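Side-chain contacts in (S)-ureidoglycine aminohydrolase (Escherichia coli, PDB 1RC6), which catalyses the manganese-dependent hydrolysis of (S)-ureidoglycine to (S)-ureidoglycolate and ammonia, the second stereospecific step of allantoin degradation: residues S51-K54 / F59-Y62; K95-T100 / Y110-S115; A16-V21 / P221-D226. All coordinates share one frame; numbering follows the deposited sequence.

Interaction 1 of 3, residues S51-K54 / F59-Y62; sequences STPK and FVDY
S51 meets F59, V60 and D61 in a sheet-edge contact, where the chain leaving strand 46-49 turns through a short loop and comes back as strand 60-67 of the N-terminal cupin sheet. Backbone and side chain of D61 both take part. Its carboxylate reaches back to the loop, and OD2, approached nearly along its C-O axis, accepts a hydrogen bond from the amide N of S51 at 2.6 Å with a bent angle of 140°. The backbone link between the segments is a weak bond, D61 N to S51 O at 3.3 Å, and D61 also pairs with L50; CA of V60 gives the carbonyl of S51 a CH···O contact at 3.2 Å. The carboxylate can reach the loop because CG of D61 is wedged between its own backbone N and carbonyl carbon (chi1 52°). F59 takes the same kind of rotamer: its CB starts away from the loop, yet the ring swings back until CE2 lies 3.5 Å from CB of S51, while CG of D61 sits at the ring edge. The small S51 suits a buried place beside this ring, and F59 also stacks on Y132. Farther along, CD of P53 touches CG2 of V60 at 4.0 Å, the two side chains crossing obliquely. OG of S51 and OD1 of D61 both hydrogen-bond to the hydroxyl of Y227, on strand 227-230 of the other cupin sheet. The buried carboxylate, bound at both oxygens, is thus probably held against rotation and, if ionised, has neutral groups as partners.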
loop_
_atom_site.group_PDB
_atom_site.type_symbol
_atom_site.label_atom_id
_atom_site.label_comp_id
_atom_site.label_asym_id
_atom_site.label_seq_id
_atom_site.Cartn_x
_atom_site.Cartn_y
_atom_site.Cartn_z
ATOM N N SER A 51 2.260 -8.377 2.691
ATOM C CA SER A 51 3.679 -8.681 2.616
ATOM C C SER A 51 4.319 -8.702 4.014
ATOM O O SER A 51 3.908 -7.969 4.917
ATOM C CB SER A 51 4.385 -7.648 1.737
ATOM O OG SER A 51 3.888 -7.687 0.407
ATOM N N THR A 52 5.323 -9.556 4.189
ATOM C CA THR A 52 6.054 -9.671 5.455
ATOM C C THR A 52 7.438 -10.175 5.084
ATOM O O THR A 52 7.639 -10.663 3.978
ATOM C CB THR A 52 5.431 -10.710 6.408
ATOM O OG1 THR A 52 5.564 -12.014 5.834
ATOM C CG2 THR A 52 3.955 -10.427 6.645
ATOM N N PRO A 53 8.412 -10.058 5.995
ATOM C CA PRO A 53 9.765 -10.531 5.698
ATOM C C PRO A 53 9.773 -11.999 5.300
ATOM O O PRO A 53 10.575 -12.421 4.472
ATOM C CB PRO A 53 10.501 -10.291 7.007
ATOM C CG PRO A 53 9.880 -9.028 7.481
ATOM C CD PRO A 53 8.398 -9.306 7.261
ATOM N N LYS A 54 8.866 -12.770 5.891
ATOM C CA LYS A 54 8.782 -14.188 5.603
ATOM C C LYS A 54 8.442 -14.406 4.141
ATOM O O LYS A 54 8.567 -15.510 3.621
ATOM C CB LYS A 54 7.737 -14.849 6.502
ATOM C CG LYS A 54 7.983 -16.333 6.682
ATOM C CD LYS A 54 7.326 -16.879 7.941
ATOM C CE LYS A 54 7.834 -18.285 8.260
ATOM N NZ LYS A 54 7.562 -19.271 7.170
ATOM N N PHE A 59 9.409 -5.002 4.631
ATOM C CA PHE A 59 8.349 -4.187 5.203
ATOM C C PHE A 59 7.177 -5.092 5.497
ATOM O O PHE A 59 7.200 -6.278 5.160
ATOM C CB PHE A 59 7.898 -3.106 4.217
ATOM C CG PHE A 59 7.440 -3.646 2.875
ATOM C CD1 PHE A 59 8.349 -3.833 1.833
ATOM C CD2 PHE A 59 6.100 -3.963 2.652
ATOM C CE1 PHE A 59 7.931 -4.322 0.593
ATOM C CE2 PHE A 59 5.674 -4.455 1.418
ATOM C CZ PHE A 59 6.594 -4.633 0.389
ATOM N N VAL A 60 6.159 -4.549 6.149
ATOM C CA VAL A 60 4.955 -5.315 6.427
ATOM C C VAL A 60 3.840 -4.387 6.044
ATOM O O VAL A 60 3.847 -3.239 6.471
ATOM C CB VAL A 60 4.774 -5.639 7.909
ATOM C CG1 VAL A 60 3.534 -6.486 8.079
ATOM C CG2 VAL A 60 5.998 -6.351 8.463
ATOM N N ASP A 61 2.905 -4.840 5.218
ATOM C CA ASP A 61 1.795 -3.968 4.862
ATOM C C ASP A 61 0.480 -4.672 5.138
ATOM O O ASP A 61 0.448 -5.896 5.294
ATOM C CB ASP A 61 1.908 -3.464 3.419
ATOM C CG ASP A 61 2.107 -4.568 2.420
ATOM O OD1 ASP A 61 2.344 -4.230 1.242
ATOM O OD2 ASP A 61 2.026 -5.763 2.800
ATOM N N TYR A 62 -0.597 -3.899 5.249
ATOM C CA TYR A 62 -1.893 -4.466 5.588
ATOM C C TYR A 62 -3.052 -3.881 4.820
ATOM O O TYR A 62 -2.964 -2.813 4.215
ATOM C CB TYR A 62 -2.238 -4.228 7.064
ATOM C CG TYR A 62 -1.120 -4.315 8.071
ATOM C CD1 TYR A 62 0.005 -3.492 7.980
ATOM C CD2 TYR A 62 -1.198 -5.210 9.135
ATOM C CE1 TYR A 62 1.033 -3.565 8.930
ATOM C CE2 TYR A 62 -0.180 -5.288 10.091
ATOM C CZ TYR A 62 0.926 -4.466 9.982
ATOM O OH TYR A 62 1.909 -4.559 10.935
#

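Interaction 2 of 3, residues K95-T100 / Y110-S115; sequences KAEGKT and YCPPGS
A96 and E97 face C111, P112 and S115 across two turns rather than across paired strands; the closest CA atoms, those of E97 and S115, are still 6.0 Å apart. The first segment is a hairpin whose type I' turn runs from A96 to K99, closed by K99 N to A96 O at 2.8 Å; E97 and G98 both have positive phi, which at G98 favours glycine. The second leaves strand 107-111 through a type II turn from P112 to S115, where a side chain at G114 would press on the carbonyl O of P113, which is why glycine fits, and P112 O receives only a weak bond from S115 N. Between the turns the main link is polar: OG of S115 donates to OE2 of E97 at 2.6 Å, meeting that oxygen on its anti side and 20° out of the carboxylate plane. Extended beyond CG, the glutamate also brings its CG to 3.5 Å from CB of S115, and ends with OE2 3.6 Å from CG of P112, the proline ring approaching from the opposite direction. In this N-terminal cupin domain the bond joins the 91-96/99-104 hairpin to the loop between strands 107-111 and 118-121, away from the probable metal and substrate site. S115 turns OG beside its backbone N (chi1 -65°), which brings the hydroxyl up to the glutamate. With an alanine here, the carboxylate of E97 would probably lose its hydrogen-bond donor from this loop and be freer to turn. Deeper in, CB of A96 touches SG of C111 at 3.5 Å; a methyl and a short, weakly polar thiol suit this buried spot, and M117 touches C111 as well.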
loop_
_atom_site.group_PDB
_atom_site.type_symbol
_atom_site.label_atom_id
_atom_site.label_comp_id
_atom_site.label_asym_id
_atom_site.label_seq_id
_atom_site.Cartn_x
_atom_site.Cartn_y
_atom_site.Cartn_z
ATOM N N LYS A 95 -4.707 10.208 13.954
ATOM C CA LYS A 95 -4.050 11.073 14.908
ATOM C C LYS A 95 -2.586 10.713 15.061
ATOM O O LYS A 95 -2.228 9.544 15.176
ATOM C CB LYS A 95 -4.756 11.001 16.261
ATOM C CG LYS A 95 -6.163 11.576 16.248
ATOM C CD LYS A 95 -6.774 11.638 17.649
ATOM C CE LYS A 95 -8.068 12.438 17.640
ATOM N NZ LYS A 95 -8.549 12.727 19.012
ATOM N N ALA A 96 -1.742 11.738 15.048
ATOM C CA ALA A 96 -0.297 11.571 15.197
ATOM C C ALA A 96 0.355 12.921 15.493
ATOM O O ALA A 96 -0.152 13.970 15.084
ATOM C CB ALA A 96 0.313 10.966 13.927
ATOM N N GLU A 97 1.478 12.874 16.203
ATOM C CA GLU A 97 2.218 14.069 16.568
ATOM C C GLU A 97 1.284 15.184 17.059
ATOM O O GLU A 97 1.388 16.340 16.640
ATOM C CB GLU A 97 3.057 14.544 15.378
ATOM C CG GLU A 97 4.009 13.474 14.863
ATOM C CD GLU A 97 5.093 14.018 13.958
ATOM O OE1 GLU A 97 4.799 14.885 13.118
ATOM O OE2 GLU A 97 6.242 13.563 14.071
ATOM N N GLY A 98 0.358 14.812 17.938
ATOM C CA GLY A 98 -0.569 15.766 18.503
ATOM C C GLY A 98 -1.595 16.371 17.577
ATOM O O GLY A 98 -2.434 17.140 18.038
ATOM N N LYS A 99 -1.561 16.056 16.288
ATOM C CA LYS A 99 -2.546 16.640 15.383
ATOM C C LYS A 99 -3.650 15.647 15.077
ATOM O O LYS A 99 -3.595 14.494 15.501
ATOM C CB LYS A 99 -1.883 17.084 14.085
ATOM C CG LYS A 99 -0.631 17.914 14.281
ATOM C CD LYS A 99 0.029 18.188 12.950
ATOM C CE LYS A 99 1.489 18.573 13.117
ATOM N NZ LYS A 99 2.162 18.670 11.780
ATOM N N THR A 100 -4.657 16.102 14.338
ATOM C CA THR A 100 -5.795 15.266 13.955
ATOM C C THR A 100 -6.056 15.447 12.473
ATOM O O THR A 100 -5.980 16.557 11.970
ATOM C CB THR A 100 -7.083 15.661 14.714
ATOM O OG1 THR A 100 -6.972 15.272 16.087
ATOM C CG2 THR A 100 -8.295 14.976 14.106
ATOM N N TYR A 110 1.525 9.891 6.499
ATOM C CA TYR A 110 2.834 9.293 6.723
ATOM C C TYR A 110 3.357 9.752 8.081
ATOM O O TYR A 110 3.208 10.911 8.453
ATOM C CB TYR A 110 3.837 9.708 5.634
ATOM C CG TYR A 110 5.268 9.370 6.011
ATOM C CD1 TYR A 110 6.000 10.203 6.846
ATOM C CD2 TYR A 110 5.847 8.155 5.632
ATOM C CE1 TYR A 110 7.264 9.836 7.313
ATOM C CE2 TYR A 110 7.108 7.780 6.089
ATOM C CZ TYR A 110 7.808 8.625 6.936
ATOM O OH TYR A 110 9.033 8.250 7.431
ATOM N N CYS A 111 3.972 8.843 8.819
ATOM C CA CYS A 111 4.540 9.178 10.117
ATOM C C CYS A 111 6.006 8.774 10.199
ATOM O O CYS A 111 6.356 7.619 9.950
ATOM C CB CYS A 111 3.791 8.474 11.250
ATOM S SG CYS A 111 2.129 9.093 11.579
ATOM N N PRO A 112 6.887 9.728 10.549
ATOM C CA PRO A 112 8.309 9.399 10.657
ATOM C C PRO A 112 8.458 8.435 11.817
ATOM O O PRO A 112 7.517 8.211 12.564
ATOM C CB PRO A 112 8.956 10.750 10.942
ATOM C CG PRO A 112 7.884 11.461 11.728
ATOM C CD PRO A 112 6.651 11.139 10.909
ATOM N N PRO A 113 9.648 7.854 11.981
ATOM C CA PRO A 113 9.933 6.903 13.060
ATOM C C PRO A 113 9.563 7.449 14.424
ATOM O O PRO A 113 9.810 8.612 14.716
ATOM C CB PRO A 113 11.431 6.691 12.949
ATOM C CG PRO A 113 11.691 6.914 11.509
ATOM C CD PRO A 113 10.854 8.110 11.180
ATOM N N GLY A 114 8.963 6.604 15.253
ATOM C CA GLY A 114 8.597 7.017 16.594
ATOM C C GLY A 114 7.218 7.614 16.779
ATOM O O GLY A 114 6.568 7.358 17.799
ATOM N N SER A 115 6.761 8.412 15.815
ATOM C CA SER A 115 5.453 9.030 15.933
ATOM C C SER A 115 4.300 8.064 15.738
ATOM O O SER A 115 3.778 7.934 14.638
ATOM C CB SER A 115 5.319 10.186 14.948
ATOM O OG SER A 115 6.225 11.220 15.266
#

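Interaction 3 of 3, residues A16-V21 / P221-D226; sequences ANRAIV and PVKKGD
R18 reaches across to D226 with its guanidinium edge, the two side chains crossing at about a right angle and their flat groups tilted 37° from each other. The pairing is uneven, consistent with this tilt. NH1 gives the firm bond of the salt bridge, to OD1 of D226 at 2.8 Å, whereas NH2 reaches OD2 at 3.3 Å and OD1 at 3.1 Å, both weak. OD1 stays close to the guanidinium plane, but NH1 arrives from above the carboxylate plane, 35° out of it. From the opposite face of the carboxylate, the backbone N of K223 donates to the same OD1 at 3.0 Å, tying the aspartate back across its own type II turn. The arginine chain bends at its CG-CD bond (chi3 -69°), turning the guanidinium toward this acid. On its way it lays CD against CG of P221 at 3.7 Å, and CE of K223 comes to 3.5 Å from NH2. NE is held separately by the carbonyl of L15. Long, with a forked guanidinium end, R18 suits a loop whose backbone does not approach residues 221-226 closely; the nearest CA atoms, of R18 and P221, are 8.4 Å apart. D226, buried, is short enough to serve its own turn as well. A buried carboxylate that receives both a guanidinium and a backbone amide is likely to remain ionised.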
loop_
_atom_site.group_PDB
_atom_site.type_symbol
_atom_site.label_atom_id
_atom_site.label_comp_id
_atom_site.label_asym_id
_atom_site.label_seq_id
_atom_site.Cartn_x
_atom_site.Cartn_y
_atom_site.Cartn_z
ATOM N N ALA A 16 -11.601 -17.011 -10.331
ATOM C CA ALA A 16 -11.473 -17.616 -9.002
ATOM C C ALA A 16 -10.178 -18.426 -8.882
ATOM O O ALA A 16 -9.829 -19.185 -9.789
ATOM C CB ALA A 16 -12.677 -18.512 -8.712
ATOM N N ASN A 17 -9.477 -18.250 -7.761
ATOM C CA ASN A 17 -8.224 -18.954 -7.484
ATOM C C ASN A 17 -7.046 -18.479 -8.329
ATOM O O ASN A 17 -6.634 -19.164 -9.265
ATOM C CB ASN A 17 -8.386 -20.465 -7.695
ATOM C CG ASN A 17 -9.550 -21.042 -6.927
ATOM O OD1 ASN A 17 -9.688 -20.815 -5.723
ATOM N ND2 ASN A 17 -10.394 -21.805 -7.617
ATOM N N ARG A 18 -6.498 -17.317 -8.000
ATOM C CA ARG A 18 -5.355 -16.799 -8.742
ATOM C C ARG A 18 -4.143 -16.590 -7.823
ATOM O O ARG A 18 -3.023 -16.354 -8.289
ATOM C CB ARG A 18 -5.739 -15.500 -9.453
ATOM C CG ARG A 18 -6.666 -15.732 -10.631
ATOM C CD ARG A 18 -7.085 -14.439 -11.309
ATOM N NE ARG A 18 -7.974 -13.634 -10.475
ATOM C CZ ARG A 18 -7.594 -12.571 -9.773
ATOM N NH1 ARG A 18 -6.328 -12.167 -9.801
ATOM N NH2 ARG A 18 -8.482 -11.914 -9.035
ATOM N N ALA A 19 -4.377 -16.709 -6.518
ATOM C CA ALA A 19 -3.332 -16.543 -5.509
ATOM C C ALA A 19 -2.112 -17.432 -5.775
ATOM O O ALA A 19 -2.108 -18.612 -5.434
ATOM C CB ALA A 19 -3.907 -16.837 -4.116
ATOM N N ILE A 20 -1.077 -16.852 -6.376
ATOM C CA ILE A 20 0.147 -17.578 -6.682
ATOM C C ILE A 20 1.316 -16.990 -5.911
ATOM O O ILE A 20 1.301 -15.813 -5.565
ATOM C CB ILE A 20 0.472 -17.497 -8.181
ATOM C CG1 ILE A 20 1.876 -18.055 -8.447
ATOM C CG2 ILE A 20 0.385 -16.054 -8.656
ATOM C CD1 ILE A 20 2.063 -19.512 -8.020
ATOM N N VAL A 21 2.332 -17.806 -5.657
ATOM C CA VAL A 21 3.509 -17.357 -4.923
ATOM C C VAL A 21 4.820 -17.862 -5.518
ATOM O O VAL A 21 4.880 -18.962 -6.059
ATOM C CB VAL A 21 3.427 -17.808 -3.452
ATOM C CG1 VAL A 21 4.759 -17.567 -2.743
ATOM C CG2 VAL A 21 2.306 -17.050 -2.751
ATOM N N PRO A 221 -4.651 -12.135 -14.904
ATOM C CA PRO A 221 -5.619 -11.045 -14.813
ATOM C C PRO A 221 -5.560 -10.487 -13.391
ATOM O O PRO A 221 -5.487 -11.233 -12.410
ATOM C CB PRO A 221 -6.951 -11.725 -15.149
ATOM C CG PRO A 221 -6.714 -13.175 -14.802
ATOM C CD PRO A 221 -5.295 -13.412 -15.246
ATOM N N VAL A 222 -5.555 -9.167 -13.289
ATOM C CA VAL A 222 -5.484 -8.509 -12.004
ATOM C C VAL A 222 -6.687 -7.598 -11.876
ATOM O O VAL A 222 -7.197 -7.098 -12.877
ATOM C CB VAL A 222 -4.196 -7.697 -11.916
ATOM C CG1 VAL A 222 -4.225 -6.807 -10.712
ATOM C CG2 VAL A 222 -3.015 -8.631 -11.837
ATOM N N LYS A 223 -7.155 -7.378 -10.656
ATOM C CA LYS A 223 -8.310 -6.519 -10.495
ATOM C C LYS A 223 -8.426 -5.886 -9.129
ATOM O O LYS A 223 -7.738 -6.266 -8.189
ATOM C CB LYS A 223 -9.582 -7.304 -10.798
ATOM C CG LYS A 223 -9.913 -8.379 -9.776
ATOM C CD LYS A 223 -10.968 -9.339 -10.323
ATOM C CE LYS A 223 -11.542 -10.234 -9.239
ATOM N NZ LYS A 223 -12.363 -9.449 -8.281
ATOM N N LYS A 224 -9.312 -4.906 -9.042
ATOM C CA LYS A 224 -9.568 -4.190 -7.807
ATOM C C LYS A 224 -9.639 -5.177 -6.653
ATOM O O LYS A 224 -10.349 -6.175 -6.735
ATOM C CB LYS A 224 -10.878 -3.424 -7.944
ATOM C CG LYS A 224 -11.394 -2.765 -6.694
ATOM C CD LYS A 224 -12.416 -1.704 -7.088
ATOM C CE LYS A 224 -13.187 -1.179 -5.893
ATOM N NZ LYS A 224 -14.099 -2.219 -5.329
ATOM N N GLY A 225 -8.882 -4.907 -5.593
ATOM C CA GLY A 225 -8.874 -5.786 -4.438
ATOM C C GLY A 225 -7.673 -6.718 -4.379
ATOM O O GLY A 225 -7.340 -7.242 -3.315
ATOM N N ASP A 226 -7.024 -6.941 -5.514
ATOM C CA ASP A 226 -5.856 -7.814 -5.561
ATOM C C ASP A 226 -4.630 -7.119 -4.989
ATOM O O ASP A 226 -4.539 -5.889 -4.993
ATOM C CB ASP A 226 -5.542 -8.222 -7.003
ATOM C CG ASP A 226 -6.523 -9.239 -7.561
ATOM O OD1 ASP A 226 -6.371 -9.598 -8.752
ATOM O OD2 ASP A 226 -7.435 -9.682 -6.819
#

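Interactions 1 and 2 both reach the N-terminal six-strand sheet, through strands 60-67 and 107-111, with centres 21 Å apart; interaction 3 ties the N-terminal loop to the C-terminal cupin domain. Residues 16-21 and 221-226 close a long loop of chain that contains the other two contacts. Centres of interactions 2 and 3 lie 33 Å apart, on opposite sides of the chain's centre, while interactions 1 and 3 come within about 8 Å at their nearest atoms. Two contacts approach the probable active site: the side chain of F59 is about 7 Å from that of H202, a probable manganese ligand, and that of V222 about 7 Å from that of Y249, which probably binds substrate.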